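Side-chain contacts in acyl-coenzyme A oxidase 3 (Yarrowia lipolytica, PDB 5YS9), which oxidises 2,3-saturated acyl-CoA substrates to trans-2-enoyl-CoA with FAD as cofactor, passing the electrons to oxygen to give hydrogen peroxide in peroxisomal fatty acid beta-oxidation: residues A[34-39]-A[579-584]; A[71-76]-A[86-91]; A[8-13]-A[20-25]. All coordinates share one frame; numbering follows the deposited sequence.

Contact 1. Residues A[34-39]-A[579-584]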
loop_
_atom_site.group_PDB
_atom_site.type_symbol
_atom_site.label_atom_id
_atom_site.label_comp_id
_atom_site.label_asym_id
_atom_site.label_seq_id
_atom_site.Cartn_x
_atom_site.Cartn_y
_atom_site.Cartn_z
ATOM N N VAL A 34 -6.089 25.920 20.183
ATOM C CA VAL A 34 -6.979 24.864 20.627
ATOM C C VAL A 34 -8.039 25.416 21.585
ATOM O O VAL A 34 -7.698 26.081 22.536
ATOM C CB VAL A 34 -6.122 23.742 21.245
ATOM C CG1 VAL A 34 -6.911 22.835 22.177
ATOM C CG2 VAL A 34 -5.479 22.948 20.117
ATOM N N LYS A 35 -9.317 25.138 21.329
ATOM C CA LYS A 35 -10.415 25.758 22.115
ATOM C C LYS A 35 -10.999 24.887 23.182
ATOM O O LYS A 35 -11.719 25.364 24.023
ATOM C CB LYS A 35 -11.532 26.237 21.204
ATOM C CG LYS A 35 -11.242 27.615 20.630
ATOM C CD LYS A 35 -11.765 27.740 19.207
ATOM C CE LYS A 35 -12.548 29.010 18.998
ATOM N NZ LYS A 35 -12.831 29.102 17.546
ATOM N N PHE A 36 -10.647 23.618 23.183
ATOM C CA PHE A 36 -11.152 22.670 24.159
ATOM C C PHE A 36 -10.004 22.183 25.022
ATOM O O PHE A 36 -8.844 22.270 24.631
ATOM C CB PHE A 36 -11.866 21.495 23.476
ATOM C CG PHE A 36 -11.062 20.816 22.399
ATOM C CD1 PHE A 36 -10.242 19.754 22.697
ATOM C CD2 PHE A 36 -11.181 21.215 21.072
ATOM C CE1 PHE A 36 -9.537 19.102 21.695
ATOM C CE2 PHE A 36 -10.461 20.584 20.073
ATOM C CZ PHE A 36 -9.634 19.524 20.379
ATOM N N PRO A 37 -10.323 21.687 26.218
ATOM C CA PRO A 37 -9.271 21.036 26.997
ATOM C C PRO A 37 -9.090 19.646 26.417
ATOM O O PRO A 37 -10.084 18.932 26.157
ATOM C CB PRO A 37 -9.855 20.987 28.426
ATOM C CG PRO A 37 -11.334 21.117 28.270
ATOM C CD PRO A 37 -11.644 21.632 26.879
ATOM N N ILE A 38 -7.836 19.271 26.218
ATOM C CA ILE A 38 -7.493 18.065 25.464
ATOM C C ILE A 38 -7.950 16.827 26.242
ATOM O O ILE A 38 -8.526 15.917 25.658
ATOM C CB ILE A 38 -5.984 18.039 25.091
ATOM C CG1 ILE A 38 -5.665 19.180 24.096
ATOM C CG2 ILE A 38 -5.568 16.704 24.487
ATOM C CD1 ILE A 38 -5.042 20.405 24.718
ATOM N N LYS A 39 -7.736 16.834 27.550
ATOM C CA LYS A 39 -8.189 15.765 28.453
ATOM C C LYS A 39 -9.628 15.304 28.146
ATOM O O LYS A 39 -9.909 14.094 28.120
ATOM C CB LYS A 39 -7.988 16.211 29.922
ATOM C CG LYS A 39 -8.932 15.652 30.987
ATOM C CD LYS A 39 -9.490 16.748 31.902
ATOM C CE LYS A 39 -10.701 16.283 32.721
ATOM N NZ LYS A 39 -10.364 15.334 33.829
ATOM N N LYS A 579 -18.068 18.754 22.285
ATOM C CA LYS A 579 -19.111 18.267 21.387
ATOM C C LYS A 579 -19.099 18.971 20.014
ATOM O O LYS A 579 -19.098 18.272 18.970
ATOM C CB LYS A 579 -20.500 18.307 22.065
ATOM C CG LYS A 579 -21.691 17.974 21.156
ATOM C CD LYS A 579 -23.010 17.825 21.915
ATOM C CE LYS A 579 -23.138 16.471 22.627
ATOM N NZ LYS A 579 -24.550 16.111 22.968
ATOM N N PRO A 580 -19.043 20.342 19.995
ATOM C CA PRO A 580 -19.079 21.002 18.659
ATOM C C PRO A 580 -17.911 20.635 17.760
ATOM O O PRO A 580 -18.081 20.610 16.540
ATOM C CB PRO A 580 -19.084 22.502 18.954
ATOM C CG PRO A 580 -19.275 22.628 20.420
ATOM C CD PRO A 580 -18.977 21.321 21.090
ATOM N N TYR A 581 -16.754 20.357 18.362
ATOM C CA TYR A 581 -15.515 20.019 17.602
ATOM C C TYR A 581 -15.597 18.586 17.077
ATOM O O TYR A 581 -15.186 18.318 15.952
ATOM C CB TYR A 581 -14.252 20.302 18.431
ATOM C CG TYR A 581 -14.290 21.741 18.943
ATOM C CD1 TYR A 581 -13.996 22.829 18.091
ATOM C CD2 TYR A 581 -14.692 22.024 20.256
ATOM C CE1 TYR A 581 -14.099 24.135 18.539
ATOM C CE2 TYR A 581 -14.777 23.338 20.721
ATOM C CZ TYR A 581 -14.495 24.368 19.869
ATOM O OH TYR A 581 -14.599 25.622 20.355
ATOM N N LEU A 582 -16.196 17.683 17.864
ATOM C CA LEU A 582 -16.502 16.348 17.369
ATOM C C LEU A 582 -17.522 16.335 16.203
ATOM O O LEU A 582 -17.339 15.602 15.217
ATOM C CB LEU A 582 -16.973 15.482 18.519
ATOM C CG LEU A 582 -15.932 15.103 19.584
ATOM C CD1 LEU A 582 -16.639 14.374 20.710
ATOM C CD2 LEU A 582 -14.853 14.216 19.006
ATOM N N ILE A 583 -18.585 17.135 16.292
ATOM C CA ILE A 583 -19.583 17.197 15.215
ATOM C C ILE A 583 -18.913 17.676 13.940
ATOM O O ILE A 583 -19.218 17.165 12.853
ATOM C CB ILE A 583 -20.825 18.080 15.580
ATOM C CG1 ILE A 583 -21.767 17.277 16.482
ATOM C CG2 ILE A 583 -21.656 18.465 14.359
ATOM C CD1 ILE A 583 -22.590 18.169 17.391
ATOM N N ASN A 584 -18.031 18.667 14.091
ATOM C CA ASN A 584 -17.210 19.183 13.010
ATOM C C ASN A 584 -16.417 18.046 12.373
ATOM O O ASN A 584 -16.397 17.929 11.177
ATOM C CB ASN A 584 -16.226 20.269 13.529
ATOM C CG ASN A 584 -16.824 21.678 13.599
ATOM O OD1 ASN A 584 -16.213 22.533 14.215
ATOM N ND2 ASN A 584 -17.967 21.933 12.957
#
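Over one face of the Tyr581 ring lies the CD2 corner of Phe36, while the CB of Lys35 approaches the phenol end of the same ring obliquely. The two rings are tilted, with planes at 41° and centroids 5.4 Å apart. Phe36 CD2 meets Tyr581 CD2 at 3.7 Å, and Phe36 CE2 reaches back to Tyr581 CB at 4.1 Å; the side chains run past each other in opposite directions. Phe36 comes to this position because its CG sits between the backbone N and the carbonyl carbon (chi1 52°), which puts CD2 and CE2 against Tyr581. Its lack of polar atoms suits the buried site, where Met41, Val578 and Gln629 also touch it. Tyr581 suits a half-exposed place: its ring packs on Phe36, and its OH lies 3.2 Å from Lys35 CB, where the lysine crosses it at about a right angle before its amine leads away. Replacing Tyr581 by alanine removes the ring, and would probably open a gap beside Phe36 CD2 and CE2 and take away the hydroxyl that packs on Lys35 CB. The Lys35 backbone N binds Gln629 OE1, tying the loop to the link between helices 609-628 and 630-635. The contact thus joins the loop leading into helix 38-46 with the first turn of helix 579-596, packing the N-terminal region of the acyl-CoA oxidase fold against its C-terminal helices.

Contact 2. Residues A[71-76]-A[86-91]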
loop_
_atom_site.group_PDB
_atom_site.type_symbol
_atom_site.label_atom_id
_atom_site.label_comp_id
_atom_site.label_asym_id
_atom_site.label_seq_id
_atom_site.Cartn_x
_atom_site.Cartn_y
_atom_site.Cartn_z
ATOM N N SER A 71 13.098 1.871 19.817
ATOM C CA SER A 71 13.888 2.911 19.125
ATOM C C SER A 71 14.827 2.400 17.965
ATOM O O SER A 71 14.941 3.050 16.935
ATOM C CB SER A 71 14.667 3.714 20.139
ATOM O OG SER A 71 15.823 4.226 19.502
ATOM N N GLY A 72 15.438 1.234 18.124
ATOM C CA GLY A 72 16.386 0.711 17.128
ATOM C C GLY A 72 15.894 -0.447 16.301
ATOM O O GLY A 72 16.680 -1.093 15.621
ATOM N N ASP A 73 14.583 -0.694 16.318
ATOM C CA ASP A 73 14.016 -1.828 15.608
ATOM C C ASP A 73 14.045 -1.646 14.069
ATOM O O ASP A 73 14.001 -2.638 13.345
ATOM C CB ASP A 73 12.583 -2.127 16.087
ATOM C CG ASP A 73 12.503 -2.660 17.520
ATOM O OD1 ASP A 73 13.507 -2.726 18.240
ATOM O OD2 ASP A 73 11.403 -3.012 17.952
ATOM N N TYR A 74 14.137 -0.421 13.551
ATOM C CA TYR A 74 14.087 -0.280 12.099
ATOM C C TYR A 74 15.321 -0.902 11.390
ATOM O O TYR A 74 15.220 -1.346 10.257
ATOM C CB TYR A 74 13.816 1.165 11.654
ATOM C CG TYR A 74 12.529 1.784 12.196
ATOM C CD1 TYR A 74 11.231 1.317 11.798
ATOM C CD2 TYR A 74 12.585 2.840 13.093
ATOM C CE1 TYR A 74 10.064 1.907 12.308
ATOM C CE2 TYR A 74 11.430 3.425 13.637
ATOM C CZ TYR A 74 10.176 2.961 13.235
ATOM O OH TYR A 74 9.110 3.621 13.758
ATOM N N ASP A 75 16.446 -0.985 12.092
ATOM C CA ASP A 75 17.689 -1.433 11.535
ATOM C C ASP A 75 17.932 -2.910 11.795
ATOM O O ASP A 75 18.991 -3.438 11.412
ATOM C CB ASP A 75 18.857 -0.651 12.158
ATOM C CG ASP A 75 18.843 0.845 11.809
ATOM O OD1 ASP A 75 19.084 1.141 10.628
ATOM O OD2 ASP A 75 18.626 1.710 12.719
ATOM N N MET A 76 16.997 -3.574 12.464
ATOM C CA MET A 76 17.203 -4.953 12.912
ATOM C C MET A 76 16.929 -5.914 11.787
ATOM O O MET A 76 15.823 -5.881 11.254
ATOM C CB MET A 76 16.241 -5.337 14.049
ATOM C CG MET A 76 16.649 -4.870 15.415
ATOM S SD MET A 76 15.625 -5.664 16.652
ATOM C CE MET A 76 16.044 -4.654 18.060
ATOM N N VAL A 86 11.574 -12.879 21.853
ATOM C CA VAL A 86 11.494 -13.799 22.988
ATOM C C VAL A 86 11.831 -13.089 24.283
ATOM O O VAL A 86 11.112 -13.224 25.252
ATOM C CB VAL A 86 12.346 -15.066 22.794
ATOM C CG1 VAL A 86 12.267 -15.962 24.031
ATOM C CG2 VAL A 86 11.847 -15.835 21.577
ATOM N N ALA A 87 12.863 -12.268 24.265
ATOM C CA ALA A 87 13.236 -11.499 25.428
ATOM C C ALA A 87 12.094 -10.571 25.791
ATOM O O ALA A 87 11.813 -10.330 26.952
ATOM C CB ALA A 87 14.497 -10.722 25.154
ATOM N N ARG A 88 11.454 -10.034 24.772
ATOM C CA ARG A 88 10.308 -9.189 24.974
ATOM C C ARG A 88 9.153 -9.953 25.635
ATOM O O ARG A 88 8.484 -9.438 26.498
ATOM C CB ARG A 88 9.910 -8.532 23.652
ATOM C CG ARG A 88 10.508 -7.150 23.444
ATOM C CD ARG A 88 11.612 -7.087 22.404
ATOM N NE ARG A 88 11.127 -6.508 21.171
ATOM C CZ ARG A 88 11.655 -5.473 20.530
ATOM N NH1 ARG A 88 12.727 -4.866 20.976
ATOM N NH2 ARG A 88 11.092 -5.054 19.419
ATOM N N ILE A 89 8.941 -11.197 25.232
ATOM C CA ILE A 89 7.911 -12.037 25.815
ATOM C C ILE A 89 8.169 -12.326 27.300
ATOM O O ILE A 89 7.255 -12.330 28.104
ATOM C CB ILE A 89 7.707 -13.322 24.974
ATOM C CG1 ILE A 89 6.891 -13.003 23.728
ATOM C CG2 ILE A 89 6.988 -14.407 25.747
ATOM C CD1 ILE A 89 7.092 -13.961 22.587
ATOM N N ALA A 90 9.423 -12.562 27.645
ATOM C CA ALA A 90 9.829 -12.824 29.018
ATOM C C ALA A 90 9.530 -11.621 29.922
ATOM O O ALA A 90 9.014 -11.803 31.034
ATOM C CB ALA A 90 11.296 -13.190 29.066
ATOM N N ALA A 91 9.848 -10.411 29.437
ATOM C CA ALA A 91 9.477 -9.162 30.114
ATOM C C ALA A 91 7.976 -9.010 30.239
ATOM O O ALA A 91 7.505 -8.827 31.326
ATOM C CB ALA A 91 10.065 -7.951 29.415
#
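Arg88 NH2 is gripped by two carboxylates, Asp73 OD2 across the contact and Asp115 OD2 beyond it. The bond from Arg88 NH2 to Asp73 OD2 measures 2.5 Å, a value to be read with caution at this resolution, with an N-H...O angle of 154°. Asp73 OD2 lies at the edge of the guanidinium and close to its plane, but the nitrogen meets that oxygen on the syn side while standing 33° out of the carboxylate plane. The two flat groups are twisted, their planes 31° apart, and the link is a single bond: Asp73 OD1 stays 3.6 Å from Arg88 NH1, and no second hydrogen bond completes a bidentate pair. An arginine suits this place because the backbones are far apart, with CA of Asp73 12.5 Å from CA of Arg88, and its long chain, bent at chi2 and chi3, spans most of that distance. Aspartate supplies the negative charge, its short side chain being enough because the arginine covers most of the gap. Two acidic partners would be expected to stabilise the positive charge of this buried arginine, whose chain also touches Leu68 and Thr118. Met76 adds a loose apolar neighbour, its CE 4.4 Å from Arg88 NH1. On the same helix, Ile89 and Ala90 pack on Phe684 of the second subunit. The whole is a loop-to-helix salt bridge, joining the segment before helix 78-92 to the C-terminal half of that helix in the N-terminal helical domain of an acyl-CoA oxidase.

Contact 3. Residues A[8-13]-A[20-25]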
loop_
_atom_site.group_PDB
_atom_site.type_symbol
_atom_site.label_atom_id
_atom_site.label_comp_id
_atom_site.label_asym_id
_atom_site.label_seq_id
_atom_site.Cartn_x
_atom_site.Cartn_y
_atom_site.Cartn_z
ATOM N N ALA A 8 14.924 33.338 2.330
ATOM C CA ALA A 8 14.432 34.345 3.261
ATOM C C ALA A 8 14.129 33.754 4.634
ATOM O O ALA A 8 14.241 32.555 4.843
ATOM C CB ALA A 8 13.198 35.021 2.696
ATOM N N ASN A 9 13.715 34.605 5.557
ATOM C CA ASN A 9 13.536 34.200 6.936
ATOM C C ASN A 9 12.175 34.583 7.502
ATOM O O ASN A 9 11.498 35.455 6.979
ATOM C CB ASN A 9 14.642 34.805 7.788
ATOM C CG ASN A 9 15.783 33.849 8.027
ATOM O OD1 ASN A 9 16.011 32.931 7.249
ATOM N ND2 ASN A 9 16.511 34.061 9.109
ATOM N N VAL A 10 11.783 33.910 8.570
ATOM C CA VAL A 10 10.487 34.111 9.182
ATOM C C VAL A 10 10.665 34.846 10.486
ATOM O O VAL A 10 11.609 34.595 11.208
ATOM C CB VAL A 10 9.786 32.775 9.465
ATOM C CG1 VAL A 10 8.408 33.018 10.041
ATOM C CG2 VAL A 10 9.685 31.957 8.199
ATOM N N GLU A 11 9.775 35.789 10.764
ATOM C CA GLU A 11 9.819 36.518 12.013
ATOM C C GLU A 11 8.586 36.230 12.835
ATOM O O GLU A 11 7.476 36.471 12.393
ATOM C CB GLU A 11 9.862 38.005 11.723
ATOM C CG GLU A 11 11.150 38.701 12.117
ATOM C CD GLU A 11 11.172 40.150 11.677
ATOM O OE1 GLU A 11 12.166 40.843 11.958
ATOM O OE2 GLU A 11 10.195 40.600 11.046
ATOM N N ILE A 12 8.782 35.721 14.039
ATOM C CA ILE A 12 7.681 35.508 14.956
ATOM C C ILE A 12 8.008 36.091 16.315
ATOM O O ILE A 12 8.981 35.699 16.932
ATOM C CB ILE A 12 7.395 34.007 15.129
ATOM C CG1 ILE A 12 6.961 33.394 13.805
ATOM C CG2 ILE A 12 6.329 33.784 16.185
ATOM C CD1 ILE A 12 7.924 32.372 13.269
ATOM N N ASP A 13 7.165 36.989 16.800
ATOM C CA ASP A 13 7.358 37.588 18.115
ATOM C C ASP A 13 8.712 38.260 18.298
ATOM O O ASP A 13 9.332 38.141 19.341
ATOM C CB ASP A 13 7.113 36.566 19.222
ATOM C CG ASP A 13 5.652 36.211 19.360
ATOM O OD1 ASP A 13 4.823 36.959 18.817
ATOM O OD2 ASP A 13 5.330 35.188 19.994
ATOM N N PHE A 20 15.500 25.315 9.566
ATOM C CA PHE A 20 15.826 24.447 10.678
ATOM C C PHE A 20 15.177 24.793 12.017
ATOM O O PHE A 20 14.773 23.909 12.746
ATOM C CB PHE A 20 17.340 24.369 10.831
ATOM C CG PHE A 20 17.798 23.245 11.686
ATOM C CD1 PHE A 20 17.669 21.948 11.257
ATOM C CD2 PHE A 20 18.348 23.479 12.923
ATOM C CE1 PHE A 20 18.087 20.909 12.037
ATOM C CE2 PHE A 20 18.765 22.440 13.710
ATOM C CZ PHE A 20 18.633 21.153 13.267
ATOM N N THR A 21 15.122 26.073 12.358
ATOM C CA THR A 21 14.655 26.482 13.675
ATOM C C THR A 21 13.177 26.836 13.828
ATOM O O THR A 21 12.678 26.907 14.929
ATOM C CB THR A 21 15.507 27.629 14.240
ATOM O OG1 THR A 21 15.294 28.810 13.475
ATOM C CG2 THR A 21 16.948 27.280 14.183
ATOM N N GLU A 22 12.482 27.064 12.727
ATOM C CA GLU A 22 11.079 27.435 12.812
ATOM C C GLU A 22 10.103 26.395 13.355
ATOM O O GLU A 22 9.182 26.741 14.059
ATOM C CB GLU A 22 10.560 28.008 11.503
ATOM C CG GLU A 22 9.483 29.038 11.729
ATOM C CD GLU A 22 8.288 28.859 10.843
ATOM O OE1 GLU A 22 8.451 28.443 9.697
ATOM O OE2 GLU A 22 7.182 29.148 11.294
ATOM N N PRO A 23 10.275 25.134 12.997
ATOM C CA PRO A 23 9.246 24.114 13.347
ATOM C C PRO A 23 8.669 24.076 14.793
ATOM O O PRO A 23 7.440 24.122 14.950
ATOM C CB PRO A 23 9.925 22.795 12.991
ATOM C CG PRO A 23 10.845 23.169 11.855
ATOM C CD PRO A 23 11.386 24.534 12.231
ATOM N N PRO A 24 9.528 24.040 15.846
ATOM C CA PRO A 24 8.918 24.050 17.193
ATOM C C PRO A 24 8.056 25.281 17.476
ATOM O O PRO A 24 7.071 25.177 18.193
ATOM C CB PRO A 24 10.118 24.002 18.144
ATOM C CG PRO A 24 11.240 24.552 17.362
ATOM C CD PRO A 24 11.003 24.121 15.919
ATOM N N LYS A 25 8.412 26.422 16.916
ATOM C CA LYS A 25 7.615 27.621 17.078
ATOM C C LYS A 25 6.277 27.505 16.317
ATOM O O LYS A 25 5.221 27.820 16.872
ATOM C CB LYS A 25 8.421 28.856 16.649
ATOM C CG LYS A 25 7.802 30.192 16.990
ATOM C CD LYS A 25 7.813 30.516 18.485
ATOM C CE LYS A 25 7.042 31.826 18.726
ATOM N NZ LYS A 25 7.056 32.292 20.143
#
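Ile12 and Val10, both on the first strand of a beta-hairpin formed by 10-12 and 15-17, lie against Glu22 and Lys25. The closest approach is that of Ile12 CG2 to Lys25 CE, 3.3 Å, a close contact whose exact length is uncertain at this resolution; the two side chains slide past each other in opposite directions. Lysine suits this spot by being amphipathic: its methylenes cover the isoleucine while its amine goes on to Asp13, just past the strand, in a long and weak salt bridge with Lys25 NZ 3.4 Å from Asp13 OD2. The chain sets out with CG anti to the backbone N (chi1 -170°) and bends at chi2, which carries the rest of it along Ile12. The other branch of Ile12 serves Glu22, with CD1 4.0 Å from Glu22 CG, and Val10 CG2 lies 4.0 Å from Glu22 OE1; both side chains cross the glutamate at about a right angle. Alternation along the strand explains the pattern, since Val10 and Ile12 face the 20-25 segment while Glu11 points away.

Outside this shell, Tyr17 on the partner strand touches Ile12, Glu22 and Lys25, and backbone hydrogen bonds join it to Val10. The carboxylate of Glu22, with Val10 CG2 and Ile12 CD1 alongside, is held by its main polar partner, Arg332, in a salt bridge from Glu22 OE1 to Arg332 NE.

In the fold
From the N terminus, contact 3 comes first, closing a short loop in which the hairpin of strands 10-12 and 15-17 folds back on the start of helix 23-31. Contact 1 opens a few residues later, at 34-39, and closes only at 579-584, so its loop takes in most of the chain. Contact 2 is nested inside that loop and is itself local, tying residues 71-76 to helix 78-92. Contacts 3 and 1 are in series, as are contacts 3 and 2. None touches another: the nearest atoms of contacts 1 and 3 are about 12 Å apart. Contact 1 alone joins distant sequence regions, the N-terminal part and the C-terminal helices.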